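Local coordinates for fructosamine deglycase FrlB (Bacillus subtilis, PDB 3EUA), which converts a range of fructosamine 6-phosphates into glucose 6-phosphate and a free amino acid, at residues A[24-36]-A[69-83]. Sequence-based numbering, arbitrary orientation.
Sequences TIDHVFFVACGGS and PVQLGEKSLVILCSH
F29 of strand 27-32 stands on the face of the sheet shared with S76 and V78 and packs against the loop 69-75 that leads into strand 76-82. Its CB lies against V78 CG2, its partner in the register, at 3.9 Å. With CG swung anti to the carbonyl carbon (chi1 -67°), the ring is carried back toward the start of the strands. CD2 touches both V78 CG2 and L72 CD1, and CE2 meets S76 OG near the ring plane, 3.5 Å away. That hydroxyl is itself fixed by the loop, accepting a hydrogen bond from G73 N. Across the ring from CE2, CE1 rests on CB and CG of P69, both at 3.8 Å, and CZ at the tip touches P69 CB and L72 CA. One face of the ring is covered near its rim by CD2 of H27.

The H27 ring stands beside Q71, its plane 68° from the amide. A water in the imidazole plane lies 2.7 Å from H27 ND1 and donates to both D26 OD1 and Q71 OE1, while H27 NE2 bonds to D57 and Q71 NE2 reaches I54 O of the second subunit. On the opposite side of the sheet, I79 CD1 touches both V28 CG1 and F30 CE1.

Between the two faces the backbones form a parallel ladder running from L77 N–H27 O (2.9 Å) to V31 N–I79 O. Strands 27-32 and 76-82 are neighbours inside the five-stranded parallel sheet, order 2-1-3-4-5, with helices on both faces: the alpha-beta-alpha sandwich of a SIS domain.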
loop_
_atom_site.group_PDB
_atom_site.type_symbol
_atom_site.label_atom_id
_atom_site.label_comp_id
_atom_site.label_asym_id
_atom_site.label_seq_id
_atom_site.Cartn_x
_atom_site.Cartn_y
_atom_site.Cartn_z
ATOM N N THR A 24 7.067 -6.098 -27.359
ATOM C CA THR A 24 5.707 -6.205 -26.874
ATOM C C THR A 24 5.785 -6.375 -25.384
ATOM O O THR A 24 6.231 -7.392 -24.894
ATOM C CB THR A 24 4.986 -7.379 -27.485
ATOM O OG1 THR A 24 5.531 -8.586 -26.940
ATOM C CG2 THR A 24 5.128 -7.347 -29.035
ATOM N N ILE A 25 5.322 -5.368 -24.675
ATOM C CA ILE A 25 5.315 -5.345 -23.218
ATOM C C ILE A 25 3.887 -5.074 -22.800
ATOM O O ILE A 25 3.291 -4.098 -23.255
ATOM C CB ILE A 25 6.165 -4.195 -22.621
ATOM C CG1 ILE A 25 7.648 -4.282 -23.012
ATOM C CG2 ILE A 25 6.050 -4.208 -21.129
ATOM C CD1 ILE A 25 8.338 -5.613 -22.650
ATOM N N ASP A 26 3.322 -5.908 -21.934
ATOM C CA ASP A 26 1.961 -5.675 -21.475
ATOM C C ASP A 26 1.861 -5.449 -19.967
ATOM O O ASP A 26 0.757 -5.246 -19.456
ATOM C CB ASP A 26 1.026 -6.819 -21.904
ATOM C CG ASP A 26 1.344 -8.173 -21.256
ATOM O OD1 ASP A 26 2.091 -8.277 -20.277
ATOM O OD2 ASP A 26 0.796 -9.179 -21.756
ATOM N N HIS A 27 2.991 -5.488 -19.260
ATOM C CA HIS A 27 2.978 -5.377 -17.800
ATOM C C HIS A 27 4.274 -4.754 -17.318
ATOM O O HIS A 27 5.338 -5.172 -17.741
ATOM C CB HIS A 27 2.868 -6.806 -17.181
ATOM C CG HIS A 27 2.198 -6.888 -15.831
ATOM N ND1 HIS A 27 1.171 -7.778 -15.570
ATOM C CD2 HIS A 27 2.406 -6.212 -14.674
ATOM C CE1 HIS A 27 0.790 -7.650 -14.311
ATOM N NE2 HIS A 27 1.518 -6.703 -13.745
ATOM N N VAL A 28 4.178 -3.754 -16.430
ATOM C CA VAL A 28 5.346 -3.167 -15.794
ATOM C C VAL A 28 5.306 -3.532 -14.288
ATOM O O VAL A 28 4.241 -3.476 -13.671
ATOM C CB VAL A 28 5.405 -1.633 -15.945
ATOM C CG1 VAL A 28 6.646 -1.120 -15.249
ATOM C CG2 VAL A 28 5.483 -1.239 -17.407
ATOM N N PHE A 29 6.434 -3.976 -13.722
ATOM C CA PHE A 29 6.553 -4.275 -12.295
ATOM C C PHE A 29 7.593 -3.348 -11.696
ATOM O O PHE A 29 8.678 -3.294 -12.198
ATOM C CB PHE A 29 6.969 -5.743 -12.043
ATOM C CG PHE A 29 5.921 -6.754 -12.431
ATOM C CD1 PHE A 29 4.936 -7.141 -11.541
ATOM C CD2 PHE A 29 5.901 -7.310 -13.693
ATOM C CE1 PHE A 29 3.932 -8.054 -11.907
ATOM C CE2 PHE A 29 4.916 -8.238 -14.044
ATOM C CZ PHE A 29 3.951 -8.621 -13.145
ATOM N N PHE A 30 7.218 -2.576 -10.671
ATOM C CA PHE A 30 8.112 -1.691 -9.929
ATOM C C PHE A 30 8.570 -2.460 -8.683
ATOM O O PHE A 30 7.790 -2.683 -7.769
ATOM C CB PHE A 30 7.371 -0.440 -9.532
ATOM C CG PHE A 30 6.946 0.379 -10.698
ATOM C CD1 PHE A 30 7.895 1.150 -11.399
ATOM C CD2 PHE A 30 5.613 0.401 -11.101
ATOM C CE1 PHE A 30 7.494 1.944 -12.475
ATOM C CE2 PHE A 30 5.214 1.148 -12.172
ATOM C CZ PHE A 30 6.163 1.936 -12.856
ATOM N N VAL A 31 9.823 -2.874 -8.662
ATOM C CA VAL A 31 10.322 -3.747 -7.590
ATOM C C VAL A 31 11.564 -3.239 -6.887
ATOM O O VAL A 31 12.635 -3.066 -7.491
ATOM C CB VAL A 31 10.618 -5.160 -8.180
ATOM C CG1 VAL A 31 10.971 -6.144 -7.094
ATOM C CG2 VAL A 31 9.415 -5.696 -8.975
ATOM N N ALA A 32 11.449 -3.036 -5.587
ATOM C CA ALA A 32 12.578 -2.546 -4.789
ATOM C C ALA A 32 12.216 -2.717 -3.328
ATOM O O ALA A 32 11.147 -3.250 -3.028
ATOM C CB ALA A 32 12.846 -1.074 -5.107
ATOM N N CYS A 33 13.081 -2.232 -2.430
ATOM C CA CYS A 33 12.829 -2.277 -1.012
ATOM C C CYS A 33 12.912 -0.916 -0.325
ATOM O O CYS A 33 13.746 -0.084 -0.671
ATOM C CB CYS A 33 13.821 -3.199 -0.297
ATOM S SG CYS A 33 13.744 -4.926 -0.824
ATOM N N GLY A 34 12.046 -0.732 0.662
ATOM C CA GLY A 34 12.000 0.467 1.487
ATOM C C GLY A 34 12.002 1.776 0.727
ATOM O O GLY A 34 11.125 2.007 -0.092
ATOM N N GLY A 35 13.011 2.615 0.986
ATOM C CA GLY A 35 13.138 3.913 0.332
ATOM C C GLY A 35 13.155 3.820 -1.172
ATOM O O GLY A 35 12.602 4.694 -1.888
ATOM N N SER A 36 13.809 2.782 -1.679
ATOM C CA SER A 36 13.875 2.591 -3.149
ATOM C C SER A 36 12.556 2.170 -3.741
ATOM O O SER A 36 12.374 2.361 -4.928
ATOM C CB SER A 36 14.963 1.613 -3.554
ATOM O OG SER A 36 16.205 2.241 -3.362
ATOM N N PRO A 69 3.829 -13.223 -9.257
ATOM C CA PRO A 69 2.674 -12.919 -10.100
ATOM C C PRO A 69 2.628 -13.797 -11.323
ATOM O O PRO A 69 3.621 -13.887 -12.037
ATOM C CB PRO A 69 2.899 -11.469 -10.489
ATOM C CG PRO A 69 3.732 -10.912 -9.395
ATOM C CD PRO A 69 4.629 -12.015 -8.975
ATOM N N VAL A 70 1.480 -14.436 -11.546
ATOM C CA VAL A 70 1.331 -15.345 -12.690
ATOM C C VAL A 70 1.494 -14.636 -14.047
ATOM O O VAL A 70 1.890 -15.264 -15.024
ATOM C CB VAL A 70 0.006 -16.181 -12.633
ATOM C CG1 VAL A 70 -1.199 -15.323 -12.746
ATOM C CG2 VAL A 70 -0.025 -17.190 -13.747
ATOM N N GLN A 71 1.259 -13.327 -14.091
ATOM C CA GLN A 71 1.405 -12.572 -15.328
ATOM C C GLN A 71 2.849 -12.136 -15.592
ATOM O O GLN A 71 3.098 -11.497 -16.593
ATOM C CB GLN A 71 0.449 -11.375 -15.313
ATOM C CG GLN A 71 -1.008 -11.807 -15.438
ATOM C CD GLN A 71 -1.981 -10.659 -15.293
ATOM O OE1 GLN A 71 -1.665 -9.528 -15.613
ATOM N NE2 GLN A 71 -3.170 -10.950 -14.803
ATOM N N LEU A 72 3.789 -12.460 -14.698
ATOM C CA LEU A 72 5.200 -12.143 -14.910
ATOM C C LEU A 72 5.760 -13.072 -15.972
ATOM O O LEU A 72 5.697 -14.292 -15.829
ATOM C CB LEU A 72 6.025 -12.335 -13.633
ATOM C CG LEU A 72 7.552 -12.118 -13.707
ATOM C CD1 LEU A 72 7.872 -10.740 -14.154
ATOM C CD2 LEU A 72 8.203 -12.422 -12.348
ATOM N N GLY A 73 6.354 -12.502 -17.016
ATOM C CA GLY A 73 6.921 -13.315 -18.068
ATOM C C GLY A 73 7.586 -12.534 -19.175
ATOM O O GLY A 73 8.032 -11.419 -18.983
ATOM N N GLU A 74 7.597 -13.124 -20.366
ATOM C CA GLU A 74 8.258 -12.534 -21.534
ATOM C C GLU A 74 7.722 -11.195 -22.009
ATOM O O GLU A 74 8.427 -10.478 -22.720
ATOM C CB GLU A 74 8.240 -13.511 -22.700
ATOM C CG GLU A 74 9.134 -14.730 -22.458
ATOM C CD GLU A 74 9.019 -15.769 -23.557
ATOM O OE1 GLU A 74 7.942 -15.807 -24.211
ATOM O OE2 GLU A 74 9.995 -16.553 -23.764
ATOM N N LYS A 75 6.496 -10.861 -21.640
ATOM C CA LYS A 75 5.920 -9.577 -22.028
ATOM C C LYS A 75 5.964 -8.596 -20.860
ATOM O O LYS A 75 5.275 -7.586 -20.887
ATOM C CB LYS A 75 4.496 -9.751 -22.516
ATOM C CG LYS A 75 4.407 -10.620 -23.773
ATOM C CD LYS A 75 2.969 -10.946 -24.069
ATOM C CE LYS A 75 2.849 -11.716 -25.345
ATOM N NZ LYS A 75 1.395 -11.949 -25.589
ATOM N N SER A 76 6.790 -8.882 -19.845
ATOM C CA SER A 76 6.925 -8.015 -18.665
ATOM C C SER A 76 8.191 -7.180 -18.704
ATOM O O SER A 76 9.205 -7.635 -19.177
ATOM C CB SER A 76 6.983 -8.856 -17.366
ATOM O OG SER A 76 5.808 -9.631 -17.125
ATOM N N LEU A 77 8.093 -5.967 -18.157
ATOM C CA LEU A 77 9.196 -5.072 -17.940
ATOM C C LEU A 77 9.274 -4.948 -16.421
ATOM O O LEU A 77 8.231 -4.661 -15.779
ATOM C CB LEU A 77 8.890 -3.694 -18.485
ATOM C CG LEU A 77 9.880 -2.575 -18.201
ATOM C CD1 LEU A 77 11.250 -2.957 -18.708
ATOM C CD2 LEU A 77 9.381 -1.242 -18.820
ATOM N N VAL A 78 10.447 -5.181 -15.834
ATOM C CA VAL A 78 10.609 -5.058 -14.385
ATOM C C VAL A 78 11.650 -3.963 -14.141
ATOM O O VAL A 78 12.746 -4.022 -14.658
ATOM C CB VAL A 78 10.961 -6.400 -13.737
ATOM C CG1 VAL A 78 11.126 -6.262 -12.228
ATOM C CG2 VAL A 78 9.863 -7.443 -14.037
ATOM N N ILE A 79 11.269 -2.943 -13.389
ATOM C CA ILE A 79 12.142 -1.842 -13.085
ATOM C C ILE A 79 12.532 -2.000 -11.624
ATOM O O ILE A 79 11.645 -2.037 -10.750
ATOM C CB ILE A 79 11.448 -0.481 -13.278
ATOM C CG1 ILE A 79 11.013 -0.280 -14.731
ATOM C CG2 ILE A 79 12.399 0.668 -12.859
ATOM C CD1 ILE A 79 10.184 0.944 -14.961
ATOM N N LEU A 80 13.838 -2.132 -11.375
ATOM C CA LEU A 80 14.359 -2.309 -10.024
ATOM C C LEU A 80 15.276 -1.158 -9.607
ATOM O O LEU A 80 15.853 -0.452 -10.451
ATOM C CB LEU A 80 15.084 -3.657 -9.877
ATOM C CG LEU A 80 14.290 -4.875 -10.364
ATOM C CD1 LEU A 80 14.785 -5.369 -11.755
ATOM C CD2 LEU A 80 14.374 -5.968 -9.347
ATOM N N CYS A 81 15.399 -0.960 -8.303
ATOM C CA CYS A 81 16.269 0.078 -7.787
ATOM C C CYS A 81 16.884 -0.336 -6.460
ATOM O O CYS A 81 16.205 -0.911 -5.605
ATOM C CB CYS A 81 15.496 1.373 -7.615
ATOM S SG CYS A 81 16.565 2.713 -7.071
ATOM N N SER A 82 18.168 -0.043 -6.312
ATOM C CA SER A 82 18.935 -0.273 -5.097
ATOM C C SER A 82 20.088 0.699 -5.133
ATOM O O SER A 82 20.890 0.655 -6.063
ATOM C CB SER A 82 19.505 -1.689 -5.021
ATOM O OG SER A 82 20.349 -1.826 -3.868
ATOM N N HIS A 83 20.246 1.501 -4.099
ATOM C CA HIS A 83 21.307 2.477 -4.087
ATOM C C HIS A 83 22.690 1.834 -4.157
ATOM O O HIS A 83 23.471 2.056 -5.072
ATOM C CB HIS A 83 21.147 3.316 -2.837
ATOM C CG HIS A 83 22.094 4.454 -2.782
ATOM N ND1 HIS A 83 21.897 5.605 -3.505
ATOM C CD2 HIS A 83 23.272 4.602 -2.142
ATOM C CE1 HIS A 83 22.895 6.433 -3.276
ATOM N NE2 HIS A 83 23.745 5.849 -2.455
HETATM O O HOH W 1 0.355 -8.879 -17.947
#